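Local coordinates for lipase-esterase related protein (Clostridium acetobutylicum, PDB 3E0X), which is of unknown function but has an alpha/beta-hydrolase fold and is probably a hydrolase related to lipases and esterases, at residues Leu200-Glu205 against Gly225-Leu230. Numbering follows the deposited sequence.
Sequences LLTLVE and GKHFLL. With OXE (ortho-xylene), chain C.
In this alpha/beta-hydrolase fold, the putative catalytic histidine H227 meets L201 and T202, from the loop after strand 191-196, beside the pocket that holds ortho-xylene, of which L201 and H227 are part. The CA atoms of L201 and H227 lie 7.0 Å apart, the nearest pair between the two segments. L201 makes a CH-pi contact: its CD2 sits over one face of the imidazole, 3.8 Å from the ring centroid and 17° off the ring normal. With CG anti to the backbone N (chi1 -171°), the L201 side chain carries this methyl over the ring. T202 comes instead to the rim of the imidazole, its side chain crossing that of H227 at about a right angle. T202 OG1 stands near the ring plane, 3.3 Å from H227 ND1, and T202 CG2 lies 3.5 Å from H227 CE1. The main polar partner of ND1 is E199 OE1, to which it is hydrogen-bonded, while T202 OG1 has a weak hydrogen bond with S116 O. The other oxygen of the E199 carboxylate, OE2, accepts hydrogen bonds from the backbone N of L201 and of T202, so one acidic side chain ties the histidine to the turn that packs against it. H227 also touches S92, the serine of a GxSxG sequence that fits a nucleophile elbow. S92, E199 and H227 thus occur in the chain order of an alpha/beta-hydrolase catalytic triad, consistent with an acid-histidine pair in which E199 orients the imidazole through ND1. On the ligand side, H227 NE2 comes too near the ortho-xylene methyl C1' for an ordinary nonbonded contact, and the fine position of that methyl is doubtful. L201 CD2, which touches the imidazole face, lies 3.7 Å from C1' as modelled.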
ATOM      1  N   LEU A 200       6.521   9.284  11.049  1.00 12.13           N
ATOM      2  CA  LEU A 200       6.326  10.706  10.802  1.00 12.60           C
ATOM      3  C   LEU A 200       5.368  10.965   9.650  1.00 12.98           C
ATOM      4  O   LEU A 200       4.794  12.037   9.554  1.00 14.00           O
ATOM      5  CB  LEU A 200       7.675  11.370  10.446  1.00 13.83           C
ATOM      6  CG  LEU A 200       8.712  11.393  11.554  1.00 16.13           C
ATOM      7  CD1 LEU A 200       9.978  11.993  10.982  1.00 18.87           C
ATOM      8  CD2 LEU A 200       8.277  12.220  12.752  1.00 18.39           C
ATOM      9  N   LEU A 201       5.235   9.997   8.750  1.00 12.50           N
ATOM     10  CA  LEU A 201       4.490  10.200   7.518  1.00 12.77           C
ATOM     11  C   LEU A 201       3.094   9.633   7.631  1.00 12.28           C
ATOM     12  O   LEU A 201       2.141  10.407   7.736  1.00 12.11           O
ATOM     13  CB  LEU A 201       5.257   9.598   6.335  1.00 12.40           C
ATOM     14  CG  LEU A 201       4.730   9.899   4.932  1.00 11.56           C
ATOM     15  CD1 LEU A 201       4.907  11.390   4.584  1.00 13.45           C
ATOM     16  CD2 LEU A 201       5.460   9.018   3.917  1.00 14.04           C
ATOM     17  N   THR A 202       2.953   8.300   7.647  1.00 11.25           N
ATOM     18  CA  THR A 202       1.631   7.690   7.872  1.00 11.32           C
ATOM     19  C   THR A 202       1.521   7.409   9.383  1.00 11.79           C
ATOM     20  O   THR A 202       1.843   6.329   9.872  1.00 12.39           O
ATOM     21  CB  THR A 202       1.441   6.453   7.001  1.00 11.24           C
ATOM     22  OG1 THR A 202       2.473   5.504   7.270  1.00 11.91           O
ATOM     23  CG2 THR A 202       1.520   6.859   5.515  1.00 12.35           C
ATOM     24  N   LEU A 203       1.126   8.452  10.113  1.00 11.40           N
ATOM     25  CA  LEU A 203       1.059   8.445  11.566  1.00 11.10           C
ATOM     26  C   LEU A 203       0.250   7.302  12.122  1.00 11.21           C
ATOM     27  O   LEU A 203      -0.718   6.851  11.513  1.00 11.38           O
ATOM     28  CB  LEU A 203       0.421   9.746  12.078  1.00 11.72           C
ATOM     29  CG  LEU A 203       1.053  11.077  11.696  1.00 12.87           C
ATOM     30  CD1 LEU A 203       0.127  12.206  12.162  1.00 15.38           C
ATOM     31  CD2 LEU A 203       2.448  11.178  12.323  1.00 13.90           C
ATOM     32  N   VAL A 204       0.634   6.842  13.304  1.00 10.59           N
ATOM     33  CA  VAL A 204      -0.094   5.748  13.925  1.00 11.70           C
ATOM     34  C   VAL A 204      -1.581   6.148  14.105  1.00 11.27           C
ATOM     35  O   VAL A 204      -2.494   5.309  13.997  1.00 11.18           O
ATOM     36  CB  VAL A 204       0.599   5.269  15.217  1.00 12.06           C
ATOM     37  CG1 VAL A 204       0.750   6.394  16.212  1.00 12.59           C
ATOM     38  CG2 VAL A 204      -0.139   4.087  15.810  1.00 14.17           C
ATOM     39  N   GLU A 205      -1.843   7.423  14.360  1.00 10.77           N
ATOM     40  CA  GLU A 205      -3.246   7.842  14.539  1.00 11.23           C
ATOM     41  C   GLU A 205      -4.137   7.554  13.332  1.00 11.46           C
ATOM     42  O   GLU A 205      -5.338   7.293  13.485  1.00 12.68           O
ATOM     43  CB  GLU A 205      -3.367   9.290  14.979  1.00 11.38           C
ATOM     44  CG  GLU A 205      -2.916  10.299  13.959  1.00 12.06           C
ATOM     45  CD  GLU A 205      -2.728  11.670  14.595  1.00 15.27           C
ATOM     46  OE1 GLU A 205      -3.642  12.514  14.442  1.00 16.28           O
ATOM     47  OE2 GLU A 205      -1.696  11.871  15.300  1.00 16.84           O
ATOM     48  N   GLY A 225      10.574   1.220  13.277  1.00 13.76           N
ATOM     49  CA  GLY A 225      10.659   0.829  11.875  1.00 13.02           C
ATOM     50  C   GLY A 225      10.318   1.973  10.915  1.00 12.66           C
ATOM     51  O   GLY A 225      10.692   1.941   9.743  1.00 13.59           O
ATOM     52  N   LYS A 226       9.591   2.979  11.408  1.00 11.75           N
ATOM     53  CA  LYS A 226       9.173   4.109  10.579  1.00 12.10           C
ATOM     54  C   LYS A 226       8.546   3.625   9.258  1.00 11.09           C
ATOM     55  O   LYS A 226       7.924   2.551   9.245  1.00 10.99           O
ATOM     56  CB  LYS A 226      10.341   5.102  10.403  1.00 12.82           C
ATOM     57  CG  LYS A 226      10.642   5.839  11.708  1.00 13.69           C
ATOM     58  CD  LYS A 226      11.872   6.749  11.611  1.00 15.33           C
ATOM     59  CE  LYS A 226      12.199   7.372  12.982  1.00 17.63           C
ATOM     60  NZ  LYS A 226      13.642   7.826  13.077  1.00 24.53           N
ATOM     61  N   HIS A 227       8.684   4.374   8.167  1.00 10.76           N
ATOM     62  CA  HIS A 227       7.889   4.073   6.969  1.00 10.69           C
ATOM     63  C   HIS A 227       8.453   2.884   6.174  1.00 10.57           C
ATOM     64  O   HIS A 227       7.790   2.359   5.260  1.00 10.96           O
ATOM     65  CB  HIS A 227       7.738   5.328   6.101  1.00 11.06           C
ATOM     66  CG  HIS A 227       6.568   5.289   5.181  1.00 10.53           C
ATOM     67  ND1 HIS A 227       5.281   5.099   5.629  1.00 11.31           N
ATOM     68  CD2 HIS A 227       6.487   5.471   3.843  1.00 11.48           C
ATOM     69  CE1 HIS A 227       4.460   5.119   4.590  1.00 11.78           C
ATOM     70  NE2 HIS A 227       5.166   5.348   3.498  1.00 13.67           N
ATOM     71  N   PHE A 228       9.675   2.468   6.516  1.00 10.04           N
ATOM     72  CA  PHE A 228      10.272   1.281   5.890  1.00 10.26           C
ATOM     73  C   PHE A 228      10.133   0.040   6.768  1.00 10.42           C
ATOM     74  O   PHE A 228      10.869  -0.921   6.599  1.00 10.50           O
ATOM     75  CB  PHE A 228      11.735   1.544   5.486  1.00 10.72           C
ATOM     76  CG  PHE A 228      11.926   1.794   4.004  1.00  9.70           C
ATOM     77  CD1 PHE A 228      10.893   2.284   3.195  1.00 11.07           C
ATOM     78  CD2 PHE A 228      13.185   1.593   3.435  1.00 11.02           C
ATOM     79  CE1 PHE A 228      11.117   2.542   1.838  1.00 11.21           C
ATOM     80  CE2 PHE A 228      13.415   1.828   2.089  1.00 13.10           C
ATOM     81  CZ  PHE A 228      12.391   2.308   1.278  1.00 10.65           C
ATOM     82  N   LEU A 229       9.151   0.047   7.666  1.00 10.14           N
ATOM     83  CA  LEU A 229       8.816  -1.142   8.453  1.00 10.10           C
ATOM     84  C   LEU A 229       8.749  -2.392   7.576  1.00 10.10           C
ATOM     85  O   LEU A 229       9.253  -3.440   7.960  1.00 10.80           O
ATOM     86  CB  LEU A 229       7.467  -0.935   9.150  1.00 11.00           C
ATOM     87  CG  LEU A 229       6.912  -2.091   9.980  1.00 10.70           C
ATOM     88  CD1 LEU A 229       7.797  -2.400  11.201  1.00 11.39           C
ATOM     89  CD2 LEU A 229       5.465  -1.779  10.422  1.00 11.31           C
ATOM     90  N   LEU A 230       8.142  -2.277   6.393  1.00  9.86           N
ATOM     91  CA  LEU A 230       7.946  -3.455   5.507  1.00 10.09           C
ATOM     92  C   LEU A 230       9.250  -3.985   4.904  1.00 10.58           C
ATOM     93  O   LEU A 230       9.247  -5.053   4.260  1.00 11.22           O
ATOM     94  CB  LEU A 230       6.946  -3.147   4.362  1.00 11.06           C
ATOM     95  CG  LEU A 230       7.467  -2.383   3.120  1.00 11.21           C
ATOM     96  CD1 LEU A 230       6.392  -2.375   2.035  1.00 11.13           C
ATOM     97  CD2 LEU A 230       7.981  -0.963   3.382  1.00 10.51           C
TER
HETATM   98  C1  OXE C 243       6.348   6.685   0.675  1.00 27.92           C
HETATM   99  C2  OXE C 243       6.730   5.470  -0.079  1.00 27.57           C
HETATM  100  C3  OXE C 243       8.073   5.201  -0.334  1.00 28.21           C
HETATM  101  C4  OXE C 243       9.038   6.090   0.149  1.00 28.15           C
HETATM  102  C5  OXE C 243       8.688   7.247   0.854  1.00 26.84           C
HETATM  103  C6  OXE C 243       7.344   7.549   1.135  1.00 27.06           C
HETATM  104  C1' OXE C 243       4.889   6.939   0.960  1.00 22.20           C
HETATM  105  C2' OXE C 243       5.662   4.546  -0.577  1.00 27.82           C